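Local coordinates for protein TSC1 N-terminal domain (Chaetomium thermophilum, PDB 7A0M) that probably binds lysosomal phosphoinositides, as the N-terminal part of TSC1, and so helps bring the TSC complex to the lysosome, where it regulates mTORC1, at residues N190-F195 with T226-N231; A205-C210 with V245-I250; Q234-D239 with A275-W280; K238-F243 with K308-P313. All blocks are in the same frame, centred on the assembly; numbering follows the deposited sequence.

Contact 1 (N190-F195 with T226-N231); sequences NALNAF and TPLFGN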
loop_
_atom_site.group_PDB
_atom_site.type_symbol
_atom_site.label_atom_id
_atom_site.label_comp_id
_atom_site.label_asym_id
_atom_site.label_seq_id
_atom_site.Cartn_x
_atom_site.Cartn_y
_atom_site.Cartn_z
ATOM N N ASN B 190 -14.004 9.397 -34.910
ATOM C CA ASN B 190 -13.950 8.689 -36.185
ATOM C C ASN B 190 -13.055 9.426 -37.173
ATOM O O ASN B 190 -12.222 8.813 -37.852
ATOM C CB ASN B 190 -15.356 8.520 -36.764
ATOM C CG ASN B 190 -15.981 7.188 -36.405
ATOM O OD1 ASN B 190 -17.117 7.128 -35.935
ATOM N ND2 ASN B 190 -15.238 6.109 -36.624
ATOM N N ALA B 191 -13.218 10.747 -37.269
ATOM C CA ALA B 191 -12.392 11.538 -38.174
ATOM C C ALA B 191 -10.936 11.560 -37.724
ATOM O O ALA B 191 -10.023 11.572 -38.558
ATOM C CB ALA B 191 -12.947 12.957 -38.279
ATOM N N LEU B 192 -10.697 11.572 -36.409
ATOM C CA LEU B 192 -9.326 11.592 -35.910
ATOM C C LEU B 192 -8.615 10.269 -36.162
ATOM O O LEU B 192 -7.388 10.245 -36.314
ATOM C CB LEU B 192 -9.314 11.926 -34.417
ATOM C CG LEU B 192 -7.939 12.136 -33.779
ATOM C CD1 LEU B 192 -7.253 13.357 -34.376
ATOM C CD2 LEU B 192 -8.053 12.262 -32.269
ATOM N N ASN B 193 -9.365 9.163 -36.211
ATOM C CA ASN B 193 -8.754 7.850 -36.397
ATOM C C ASN B 193 -7.991 7.758 -37.712
ATOM O O ASN B 193 -6.974 7.058 -37.790
ATOM C CB ASN B 193 -9.825 6.762 -36.326
ATOM C CG ASN B 193 -9.251 5.367 -36.485
ATOM O OD1 ASN B 193 -8.657 4.818 -35.556
ATOM N ND2 ASN B 193 -9.428 4.786 -37.665
ATOM N N ALA B 194 -8.467 8.442 -38.756
ATOM C CA ALA B 194 -7.760 8.431 -40.034
ATOM C C ALA B 194 -6.362 9.022 -39.901
ATOM O O ALA B 194 -5.409 8.523 -40.512
ATOM C CB ALA B 194 -8.566 9.191 -41.086
ATOM N N PHE B 195 -6.217 10.085 -39.109
ATOM C CA PHE B 195 -4.908 10.692 -38.900
ATOM C C PHE B 195 -4.047 9.909 -37.916
ATOM O O PHE B 195 -2.817 10.029 -37.961
ATOM C CB PHE B 195 -5.065 12.138 -38.424
ATOM C CG PHE B 195 -5.601 13.066 -39.477
ATOM C CD1 PHE B 195 -6.965 13.215 -39.668
ATOM C CD2 PHE B 195 -4.735 13.794 -40.279
ATOM C CE1 PHE B 195 -7.453 14.069 -40.641
ATOM C CE2 PHE B 195 -5.218 14.651 -41.250
ATOM C CZ PHE B 195 -6.579 14.788 -41.430
ATOM N N THR B 226 -15.987 3.015 -31.981
ATOM C CA THR B 226 -15.199 3.639 -33.032
ATOM C C THR B 226 -13.825 2.983 -33.020
ATOM O O THR B 226 -13.373 2.507 -31.971
ATOM C CB THR B 226 -15.072 5.163 -32.840
ATOM O OG1 THR B 226 -14.825 5.788 -34.102
ATOM C CG2 THR B 226 -13.921 5.517 -31.914
ATOM N N PRO B 227 -13.153 2.909 -34.174
ATOM C CA PRO B 227 -11.856 2.212 -34.233
ATOM C C PRO B 227 -10.709 2.928 -33.534
ATOM O O PRO B 227 -9.594 2.391 -33.520
ATOM C CB PRO B 227 -11.588 2.104 -35.743
ATOM C CG PRO B 227 -12.392 3.201 -36.351
ATOM C CD PRO B 227 -13.623 3.313 -35.511
ATOM N N LEU B 228 -10.930 4.112 -32.957
ATOM C CA LEU B 228 -9.820 4.872 -32.386
ATOM C C LEU B 228 -9.203 4.161 -31.186
ATOM O O LEU B 228 -7.976 4.138 -31.040
ATOM C CB LEU B 228 -10.282 6.276 -31.999
ATOM C CG LEU B 228 -9.190 7.177 -31.418
ATOM C CD1 LEU B 228 -8.017 7.271 -32.378
ATOM C CD2 LEU B 228 -9.737 8.561 -31.106
ATOM N N PHE B 229 -10.035 3.587 -30.312
ATOM C CA PHE B 229 -9.522 2.956 -29.096
ATOM C C PHE B 229 -8.561 1.818 -29.420
ATOM O O PHE B 229 -7.478 1.720 -28.831
ATOM C CB PHE B 229 -10.681 2.452 -28.237
ATOM C CG PHE B 229 -10.262 1.978 -26.875
ATOM C CD1 PHE B 229 -9.889 2.884 -25.896
ATOM C CD2 PHE B 229 -10.238 0.626 -26.575
ATOM C CE1 PHE B 229 -9.499 2.448 -24.640
ATOM C CE2 PHE B 229 -9.853 0.185 -25.324
ATOM C CZ PHE B 229 -9.483 1.096 -24.356
ATOM N N GLY B 230 -8.945 0.940 -30.351
ATOM C CA GLY B 230 -8.071 -0.157 -30.732
ATOM C C GLY B 230 -6.747 0.299 -31.313
ATOM O O GLY B 230 -5.723 -0.365 -31.129
ATOM N N ASN B 231 -6.741 1.434 -32.015
ATOM C CA ASN B 231 -5.504 1.934 -32.599
ATOM C C ASN B 231 -4.619 2.617 -31.566
ATOM O O ASN B 231 -3.395 2.663 -31.738
ATOM C CB ASN B 231 -5.812 2.887 -33.755
ATOM C CG ASN B 231 -6.225 2.153 -35.016
ATOM O OD1 ASN B 231 -5.688 1.091 -35.332
ATOM N ND2 ASN B 231 -7.184 2.714 -35.742
#
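N193 reaches from the C-terminal half of helix 185-196 to the start of helix 228-238 and meets P227, L228 and N231. CB points toward the other segment, and with CG anti to the backbone N (chi1 -179°) the amide goes on across, CG arriving 3.8 Å from P227 CG. There the amide divides. ND2 lies against the proline ring, 3.6 Å from P227 CG, while OD1 takes a hydrogen bond from N231 ND2 at 2.6 Å. The donor sits in the carbonyl plane, on a lone pair, and the two amides are nearly coplanar at 16°, an in-plane fit that favours this orientation of both. OD1 also sits 3.4 Å from L228 CA, over the first turn of the second helix. At the other end, N190 ND2 packs 3.4 Å from P227 CD beside T226, and N190 OD1 is held by K186 from its own helix. On the inner side, L192 CD2 touches L228 CD2 at 4.2 Å. Both leucines continue onto L209 of helix 199-214, which packs against both on this buried side, while A191 and F195 on the other flank of helix 185-196 pack against helix 142-153.

Contact 2 (A205-C210 with V245-I250); sequences AFSLLC and VNLALI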
loop_
_atom_site.group_PDB
_atom_site.type_symbol
_atom_site.label_atom_id
_atom_site.label_comp_id
_atom_site.label_asym_id
_atom_site.label_seq_id
_atom_site.Cartn_x
_atom_site.Cartn_y
_atom_site.Cartn_z
ATOM N N ALA B 205 -2.053 13.891 -33.768
ATOM C CA ALA B 205 -3.388 13.353 -33.520
ATOM C C ALA B 205 -3.573 12.968 -32.058
ATOM O O ALA B 205 -4.619 13.255 -31.462
ATOM C CB ALA B 205 -3.647 12.152 -34.429
ATOM N N PHE B 206 -2.575 12.313 -31.461
ATOM C CA PHE B 206 -2.669 11.957 -30.050
ATOM C C PHE B 206 -2.679 13.196 -29.165
ATOM O O PHE B 206 -3.356 13.222 -28.130
ATOM C CB PHE B 206 -1.519 11.027 -29.665
ATOM C CG PHE B 206 -1.726 9.600 -30.085
ATOM C CD1 PHE B 206 -2.990 9.134 -30.402
ATOM C CD2 PHE B 206 -0.654 8.725 -30.167
ATOM C CE1 PHE B 206 -3.184 7.821 -30.789
ATOM C CE2 PHE B 206 -0.843 7.412 -30.556
ATOM C CZ PHE B 206 -2.109 6.960 -30.867
ATOM N N SER B 207 -1.930 14.231 -29.551
ATOM C CA SER B 207 -1.957 15.484 -28.802
ATOM C C SER B 207 -3.337 16.126 -28.858
ATOM O O SER B 207 -3.852 16.601 -27.838
ATOM C CB SER B 207 -0.895 16.442 -29.342
ATOM O OG SER B 207 0.408 15.915 -29.159
ATOM N N LEU B 208 -3.949 16.152 -30.043
ATOM C CA LEU B 208 -5.289 16.715 -30.174
ATOM C C LEU B 208 -6.311 15.898 -29.395
ATOM O O LEU B 208 -7.269 16.453 -28.841
ATOM C CB LEU B 208 -5.678 16.796 -31.650
ATOM C CG LEU B 208 -7.043 17.403 -31.973
ATOM C CD1 LEU B 208 -7.100 18.860 -31.544
ATOM C CD2 LEU B 208 -7.344 17.266 -33.453
ATOM N N LEU B 209 -6.132 14.575 -29.348
ATOM C CA LEU B 209 -7.023 13.736 -28.553
ATOM C C LEU B 209 -6.947 14.097 -27.075
ATOM O O LEU B 209 -7.976 14.175 -26.394
ATOM C CB LEU B 209 -6.688 12.261 -28.765
ATOM C CG LEU B 209 -7.521 11.261 -27.959
ATOM C CD1 LEU B 209 -9.007 11.448 -28.228
ATOM C CD2 LEU B 209 -7.095 9.835 -28.274
ATOM N N CYS B 210 -5.734 14.310 -26.559
ATOM C CA CYS B 210 -5.585 14.736 -25.170
ATOM C C CYS B 210 -6.281 16.068 -24.926
ATOM O O CYS B 210 -6.966 16.242 -23.911
ATOM C CB CYS B 210 -4.104 14.829 -24.806
ATOM S SG CYS B 210 -3.231 13.244 -24.801
ATOM N N VAL B 245 4.615 6.541 -27.898
ATOM C CA VAL B 245 3.960 5.619 -26.973
ATOM C C VAL B 245 3.524 6.346 -25.706
ATOM O O VAL B 245 2.461 6.059 -25.141
ATOM C CB VAL B 245 4.894 4.436 -26.659
ATOM C CG1 VAL B 245 4.269 3.522 -25.626
ATOM C CG2 VAL B 245 5.218 3.666 -27.930
ATOM N N ASN B 246 4.331 7.305 -25.244
ATOM C CA ASN B 246 3.967 8.059 -24.048
ATOM C C ASN B 246 2.725 8.909 -24.286
ATOM O O ASN B 246 1.863 9.015 -23.405
ATOM C CB ASN B 246 5.137 8.932 -23.600
ATOM C CG ASN B 246 4.899 9.574 -22.248
ATOM O OD1 ASN B 246 4.845 8.892 -21.225
ATOM N ND2 ASN B 246 4.758 10.895 -22.236
ATOM N N LEU B 247 2.619 9.530 -25.463
ATOM C CA LEU B 247 1.402 10.256 -25.814
ATOM C C LEU B 247 0.191 9.331 -25.821
ATOM O O LEU B 247 -0.856 9.654 -25.248
ATOM C CB LEU B 247 1.566 10.933 -27.173
ATOM C CG LEU B 247 2.382 12.223 -27.214
ATOM C CD1 LEU B 247 2.391 12.796 -28.620
ATOM C CD2 LEU B 247 1.832 13.237 -26.223
ATOM N N ALA B 248 0.314 8.175 -26.481
ATOM C CA ALA B 248 -0.777 7.205 -26.499
ATOM C C ALA B 248 -1.145 6.756 -25.092
ATOM O O ALA B 248 -2.327 6.547 -24.788
ATOM C CB ALA B 248 -0.395 6.002 -27.360
ATOM N N LEU B 249 -0.150 6.604 -24.217
ATOM C CA LEU B 249 -0.432 6.162 -22.856
ATOM C C LEU B 249 -1.173 7.239 -22.073
ATOM O O LEU B 249 -2.081 6.931 -21.292
ATOM C CB LEU B 249 0.867 5.775 -22.148
ATOM C CG LEU B 249 0.691 4.981 -20.853
ATOM C CD1 LEU B 249 -0.018 3.664 -21.135
ATOM C CD2 LEU B 249 2.034 4.737 -20.184
ATOM N N ILE B 250 -0.801 8.506 -22.268
ATOM C CA ILE B 250 -1.511 9.596 -21.606
ATOM C C ILE B 250 -2.967 9.625 -22.050
ATOM O O ILE B 250 -3.878 9.797 -21.232
ATOM C CB ILE B 250 -0.810 10.941 -21.876
ATOM C CG1 ILE B 250 0.552 10.983 -21.182
ATOM C CG2 ILE B 250 -1.677 12.104 -21.413
ATOM C CD1 ILE B 250 1.347 12.238 -21.472
#
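F206 and A248 make the tight half of a contact between two nearly parallel helices, 199-214 and 242-255, whose short segments cross at 24° with axes 9.2 Å apart. Like-directed neighbours with an intervening helix, 228-238, in the sequence are consistent with the stacked helices of an alpha-solenoid. The phenyl ring of F206, its CG anti to the carbonyl carbon (chi1 -79°), turns one face to A248: CE2 comes to 3.5 Å from A248 CB, and A248 CA stands 3.9 Å above the ring plane, displaced toward the rim. At the root of the side chain, F206 CB rests 4.0 Å from L247 CB, where the backbones are closest. S235 and V196 touch the same phenylalanine from helices 228-238 and 185-196, so this part is buried among four helices. With an alanine in place of F206, the methyl of A248 would probably face a gap, and the four helices would lose the ring they share. The other flank is looser and partly exposed. No hydrogen bond joins the two segments, and toward their C-terminal ends the chains draw apart: C210 and I250 meet through single atoms, SG and CG2. From its CB, L247 runs away from the ring, toward S207, whose hydroxyl is bonded to N203 O in the turn before. There the methyl L247 CD1 lies 3.7 Å from S207 OG, an apolar group beside a hydroxyl already engaged within its own helix.

Contact 3 (Q234-D239 with A275-W280); sequences QSLQKD and ARLLFW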
loop_
_atom_site.group_PDB
_atom_site.type_symbol
_atom_site.label_atom_id
_atom_site.label_comp_id
_atom_site.label_asym_id
_atom_site.label_seq_id
_atom_site.Cartn_x
_atom_site.Cartn_y
_atom_site.Cartn_z
ATOM N N GLN B 234 -3.001 -0.309 -30.271
ATOM C CA GLN B 234 -2.093 -0.821 -31.292
ATOM C C GLN B 234 -0.794 -0.025 -31.330
ATOM O O GLN B 234 0.287 -0.600 -31.507
ATOM C CB GLN B 234 -2.786 -0.805 -32.654
ATOM C CG GLN B 234 -2.035 -1.522 -33.755
ATOM C CD GLN B 234 -2.963 -2.082 -34.813
ATOM O OE1 GLN B 234 -2.517 -2.697 -35.782
ATOM N NE2 GLN B 234 -4.266 -1.904 -34.615
ATOM N N SER B 235 -0.879 1.299 -31.178
ATOM C CA SER B 235 0.330 2.110 -31.074
ATOM C C SER B 235 1.139 1.734 -29.839
ATOM O O SER B 235 2.372 1.660 -29.892
ATOM C CB SER B 235 -0.034 3.594 -31.046
ATOM O OG SER B 235 1.119 4.400 -30.867
ATOM N N LEU B 236 0.458 1.495 -28.715
ATOM C CA LEU B 236 1.151 1.125 -27.485
ATOM C C LEU B 236 1.864 -0.217 -27.615
ATOM O O LEU B 236 2.853 -0.462 -26.917
ATOM C CB LEU B 236 0.156 1.091 -26.325
ATOM C CG LEU B 236 -0.352 2.448 -25.834
ATOM C CD1 LEU B 236 -1.655 2.290 -25.072
ATOM C CD2 LEU B 236 0.694 3.124 -24.962
ATOM N N GLN B 237 1.380 -1.095 -28.494
ATOM C CA GLN B 237 1.979 -2.414 -28.660
ATOM C C GLN B 237 3.079 -2.449 -29.712
ATOM O O GLN B 237 3.970 -3.303 -29.631
ATOM C CB GLN B 237 0.913 -3.446 -29.041
ATOM C CG GLN B 237 -0.074 -3.789 -27.942
ATOM C CD GLN B 237 -1.067 -4.844 -28.385
ATOM O OE1 GLN B 237 -2.278 -4.659 -28.284
ATOM N NE2 GLN B 237 -0.555 -5.965 -28.880
ATOM N N LYS B 238 3.043 -1.553 -30.696
ATOM C CA LYS B 238 3.908 -1.682 -31.864
ATOM C C LYS B 238 4.862 -0.518 -32.066
ATOM O O LYS B 238 6.013 -0.741 -32.449
ATOM C CB LYS B 238 3.057 -1.851 -33.132
ATOM C CG LYS B 238 2.166 -3.080 -33.131
ATOM C CD LYS B 238 1.256 -3.088 -34.347
ATOM C CE LYS B 238 0.331 -4.293 -34.341
ATOM N NZ LYS B 238 -0.345 -4.469 -35.656
ATOM N N ASP B 239 4.421 0.719 -31.839
ATOM C CA ASP B 239 5.288 1.865 -32.078
ATOM C C ASP B 239 6.532 1.792 -31.199
ATOM O O ASP B 239 6.501 1.285 -30.075
ATOM C CB ASP B 239 4.537 3.172 -31.828
ATOM C CG ASP B 239 3.556 3.499 -32.938
ATOM O OD1 ASP B 239 3.753 3.008 -34.069
ATOM O OD2 ASP B 239 2.595 4.255 -32.685
ATOM N N ALA B 275 3.396 -4.645 -19.411
ATOM C CA ALA B 275 4.615 -5.447 -19.376
ATOM C C ALA B 275 5.612 -4.989 -20.434
ATOM O O ALA B 275 6.824 -4.981 -20.188
ATOM C CB ALA B 275 4.276 -6.925 -19.555
ATOM N N ARG B 276 5.124 -4.610 -21.618
ATOM C CA ARG B 276 6.020 -4.128 -22.664
ATOM C C ARG B 276 6.697 -2.830 -22.248
ATOM O O ARG B 276 7.915 -2.673 -22.394
ATOM C CB ARG B 276 5.257 -3.925 -23.974
ATOM C CG ARG B 276 6.166 -3.515 -25.122
ATOM C CD ARG B 276 5.430 -2.733 -26.195
ATOM N NE ARG B 276 6.297 -2.462 -27.340
ATOM C CZ ARG B 276 6.099 -1.484 -28.217
ATOM N NH1 ARG B 276 5.064 -0.666 -28.081
ATOM N NH2 ARG B 276 6.943 -1.317 -29.225
ATOM N N LEU B 277 5.916 -1.879 -21.730
ATOM C CA LEU B 277 6.482 -0.599 -21.322
ATOM C C LEU B 277 7.369 -0.745 -20.093
ATOM O O LEU B 277 8.289 0.057 -19.896
ATOM C CB LEU B 277 5.362 0.407 -21.056
ATOM C CG LEU B 277 4.348 0.579 -22.191
ATOM C CD1 LEU B 277 3.406 1.744 -21.919
ATOM C CD2 LEU B 277 5.053 0.746 -23.529
ATOM N N LEU B 278 7.108 -1.754 -19.259
ATOM C CA LEU B 278 7.958 -2.001 -18.098
ATOM C C LEU B 278 9.381 -2.361 -18.509
ATOM O O LEU B 278 10.330 -2.076 -17.769
ATOM C CB LEU B 278 7.348 -3.105 -17.233
ATOM C CG LEU B 278 7.919 -3.287 -15.826
ATOM C CD1 LEU B 278 7.696 -2.032 -14.994
ATOM C CD2 LEU B 278 7.290 -4.497 -15.152
ATOM N N PHE B 279 9.554 -2.979 -19.677
ATOM C CA PHE B 279 10.863 -3.353 -20.203
ATOM C C PHE B 279 11.242 -2.498 -21.408
ATOM O O PHE B 279 11.825 -2.988 -22.377
ATOM C CB PHE B 279 10.909 -4.830 -20.584
ATOM C CG PHE B 279 11.014 -5.761 -19.413
ATOM C CD1 PHE B 279 9.996 -5.853 -18.480
ATOM C CD2 PHE B 279 12.146 -6.539 -19.243
ATOM C CE1 PHE B 279 10.105 -6.710 -17.405
ATOM C CE2 PHE B 279 12.258 -7.396 -18.169
ATOM C CZ PHE B 279 11.235 -7.481 -17.250
ATOM N N TRP B 280 10.902 -1.208 -21.363
ATOM C CA TRP B 280 11.156 -0.335 -22.503
ATOM C C TRP B 280 12.645 -0.196 -22.800
ATOM O O TRP B 280 13.025 0.049 -23.950
ATOM C CB TRP B 280 10.539 1.040 -22.252
ATOM C CG TRP B 280 10.536 1.916 -23.461
ATOM C CD1 TRP B 280 11.320 3.010 -23.683
ATOM C CD2 TRP B 280 9.715 1.766 -24.624
ATOM N NE1 TRP B 280 11.034 3.554 -24.911
ATOM C CE2 TRP B 280 10.052 2.808 -25.509
ATOM C CE3 TRP B 280 8.726 0.853 -25.003
ATOM C CZ2 TRP B 280 9.435 2.964 -26.748
ATOM C CZ3 TRP B 280 8.115 1.009 -26.234
ATOM C CH2 TRP B 280 8.471 2.056 -27.092
#
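R276 leaves helix 267-278 with CG anti to its backbone N (chi1 -176°) and an extended chain from CG to NE, which delivers the guanidinium to the C-terminal end of helix 228-238. W280, one turn further on, also has CG anti to N (chi1 -170°) and brings the rim of its six-membered ring to one face of the group. Q237 O stands 3.1 Å above the centre of the other face, and W280 CZ3 lies 3.8 Å from the guanidinium plane on its own side. The guanidinium edge does the bonding. NH1 donates to L236 O at 2.5 Å, near the guanidinium plane, and NH2 donates to D239 O at 2.8 Å, with a weak second bond from NH1 to the same D239 O. Both carbonyls are met from above their own planes. W280 CH2 meets D239 O edge-on at 3.7 Å, while its NE1 is bonded to T242. Beside this polar patch, L236 CD2 touches L277 CD1 at 4.3 Å. A leucine in place of R276 would probably leave L236 O and D239 O without these donors and the helix end without its positive charge. Backbone carbonyls converge here just where the helix ends, at K238 and D239 after it, and a cation among them is likely to offset their partial negative charge, tying the end of one helix to the end of another.

Contact 4 (K238-F243 with K308-P313); sequences KDESTF and KVLLDP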
loop_
_atom_site.group_PDB
_atom_site.type_symbol
_atom_site.label_atom_id
_atom_site.label_comp_id
_atom_site.label_asym_id
_atom_site.label_seq_id
_atom_site.Cartn_x
_atom_site.Cartn_y
_atom_site.Cartn_z
ATOM N N LYS B 238 3.043 -1.553 -30.696
ATOM C CA LYS B 238 3.908 -1.682 -31.864
ATOM C C LYS B 238 4.862 -0.518 -32.066
ATOM O O LYS B 238 6.013 -0.741 -32.449
ATOM C CB LYS B 238 3.057 -1.851 -33.132
ATOM C CG LYS B 238 2.166 -3.080 -33.131
ATOM C CD LYS B 238 1.256 -3.088 -34.347
ATOM C CE LYS B 238 0.331 -4.293 -34.341
ATOM N NZ LYS B 238 -0.345 -4.469 -35.656
ATOM N N ASP B 239 4.421 0.719 -31.839
ATOM C CA ASP B 239 5.288 1.865 -32.078
ATOM C C ASP B 239 6.532 1.792 -31.199
ATOM O O ASP B 239 6.501 1.285 -30.075
ATOM C CB ASP B 239 4.537 3.172 -31.828
ATOM C CG ASP B 239 3.556 3.499 -32.938
ATOM O OD1 ASP B 239 3.753 3.008 -34.069
ATOM O OD2 ASP B 239 2.595 4.255 -32.685
ATOM N N GLU B 240 7.637 2.314 -31.727
ATOM C CA GLU B 240 8.934 2.191 -31.082
ATOM C C GLU B 240 9.511 3.525 -30.634
ATOM O O GLU B 240 10.611 3.548 -30.071
ATOM C CB GLU B 240 9.919 1.489 -32.027
ATOM C CG GLU B 240 9.446 0.113 -32.473
ATOM C CD GLU B 240 10.383 -0.543 -33.466
ATOM O OE1 GLU B 240 11.374 0.100 -33.869
ATOM O OE2 GLU B 240 10.123 -1.704 -33.848
ATOM N N SER B 241 8.806 4.630 -30.863
ATOM C CA SER B 241 9.223 5.932 -30.365
ATOM C C SER B 241 8.726 6.113 -28.936
ATOM O O SER B 241 7.530 5.958 -28.666
ATOM C CB SER B 241 8.690 7.054 -31.259
ATOM O OG SER B 241 8.926 8.324 -30.676
ATOM N N THR B 242 9.649 6.424 -28.023
ATOM C CA THR B 242 9.266 6.667 -26.635
ATOM C C THR B 242 8.266 7.814 -26.534
ATOM O O THR B 242 7.349 7.778 -25.706
ATOM C CB THR B 242 10.505 6.961 -25.791
ATOM O OG1 THR B 242 11.498 5.957 -26.031
ATOM C CG2 THR B 242 10.152 6.970 -24.310
ATOM N N PHE B 243 8.426 8.837 -27.376
ATOM C CA PHE B 243 7.523 9.982 -27.342
ATOM C C PHE B 243 6.120 9.599 -27.800
ATOM O O PHE B 243 5.128 9.997 -27.179
ATOM C CB PHE B 243 8.087 11.109 -28.208
ATOM C CG PHE B 243 7.308 12.390 -28.124
ATOM C CD1 PHE B 243 7.498 13.265 -27.069
ATOM C CD2 PHE B 243 6.398 12.727 -29.113
ATOM C CE1 PHE B 243 6.785 14.447 -26.992
ATOM C CE2 PHE B 243 5.685 13.908 -29.043
ATOM C CZ PHE B 243 5.877 14.769 -27.981
ATOM N N LYS B 308 4.278 1.853 -38.297
ATOM C CA LYS B 308 4.932 2.112 -37.023
ATOM C C LYS B 308 5.697 3.427 -37.057
ATOM O O LYS B 308 6.282 3.799 -38.077
ATOM C CB LYS B 308 5.891 0.975 -36.674
ATOM C CG LYS B 308 5.232 -0.377 -36.470
ATOM C CD LYS B 308 6.213 -1.364 -35.850
ATOM C CE LYS B 308 7.562 -1.327 -36.559
ATOM N NZ LYS B 308 8.556 -2.237 -35.924
ATOM N N VAL B 309 5.701 4.123 -35.926
ATOM C CA VAL B 309 6.624 5.227 -35.706
ATOM C C VAL B 309 7.882 4.643 -35.079
ATOM O O VAL B 309 7.829 4.038 -34.001
ATOM C CB VAL B 309 6.006 6.308 -34.807
ATOM C CG1 VAL B 309 7.002 7.436 -34.574
ATOM C CG2 VAL B 309 4.722 6.839 -35.421
ATOM N N LEU B 310 9.015 4.820 -35.750
ATOM C CA LEU B 310 10.260 4.229 -35.291
ATOM C C LEU B 310 10.862 5.069 -34.170
ATOM O O LEU B 310 10.410 6.178 -33.871
ATOM C CB LEU B 310 11.242 4.082 -36.451
ATOM C CG LEU B 310 10.680 3.390 -37.696
ATOM C CD1 LEU B 310 11.722 3.335 -38.803
ATOM C CD2 LEU B 310 10.164 1.996 -37.360
ATOM N N LEU B 311 11.897 4.523 -33.538
ATOM C CA LEU B 311 12.578 5.244 -32.474
ATOM C C LEU B 311 13.264 6.475 -33.049
ATOM O O LEU B 311 13.988 6.388 -34.046
ATOM C CB LEU B 311 13.599 4.339 -31.785
ATOM C CG LEU B 311 14.340 4.923 -30.579
ATOM C CD1 LEU B 311 13.494 4.826 -29.318
ATOM C CD2 LEU B 311 15.682 4.232 -30.383
ATOM N N ASP B 312 13.026 7.625 -32.422
ATOM C CA ASP B 312 13.665 8.871 -32.819
ATOM C C ASP B 312 14.909 9.079 -31.963
ATOM O O ASP B 312 14.804 9.480 -30.797
ATOM C CB ASP B 312 12.699 10.049 -32.674
ATOM C CG ASP B 312 13.257 11.339 -33.249
ATOM O OD1 ASP B 312 14.341 11.303 -33.870
ATOM O OD2 ASP B 312 12.607 12.392 -33.081
ATOM N N PRO B 313 16.102 8.820 -32.508
ATOM C CA PRO B 313 17.322 8.899 -31.691
ATOM C C PRO B 313 17.624 10.290 -31.160
ATOM O O PRO B 313 18.492 10.412 -30.284
ATOM C CB PRO B 313 18.423 8.428 -32.653
ATOM C CG PRO B 313 17.708 7.722 -33.758
ATOM C CD PRO B 313 16.394 8.422 -33.894
#
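E240, K308 and V309 carry this meeting of two irregular strips of chain. K308 CD lies 3.5 Å from K238 O, and the bend at the third torsion (chi3 -47°) then turns CE and NZ toward E240 OE2, a salt bridge with NZ 2.7 Å from OE2. NZ approaches from above the carboxylate plane, 57° out of it. E240 is also gripped by its backbone: its N donates to V309 O at 2.9 Å, nearly along the C=O axis, and S241 N adds a weak bond to the same oxygen. V309 answers with its own N, which gives D239 OD1 a bond of 2.9 Å. R202 makes a salt bridge to the same OD1 and W306 NE1 bonds it too, while OD2 is held by S235. V309 CG1 packs 3.7 Å from S241 CB. S241 is the N-cap of helix 242-255, making a weak bond with F243 N, and D316, a little further along the loop of 308-313, bonds S241 OG and F243 N. The strip 308-313, in the connection between helices 267-278 and 323-333, runs beside the turn joining helix 228-238 to helix 242-255, and V309 touches R199 and R202 of helix 199-214.

How the contacts relate
From the N terminus, contact 1 opens on helix 185-196 and closes at the start of helix 228-238, spanning helix 199-214. Contact 2 begins inside that span, on helix 199-214, and closes on helix 242-255, so the two cross; L192 and L228 both pack on L209, uniting them. Contacts 3 and 4 follow contact 1 in series but cross contact 2, since both open before V245 and close well after I250. They share K238 and D239: one return comes from helix 267-278, the other from the later loop. V245 packs against L236, L277 and D239, joining contacts 2, 3 and 4, while W280 NE1 reaches T242 OG1 between contacts 3 and 4.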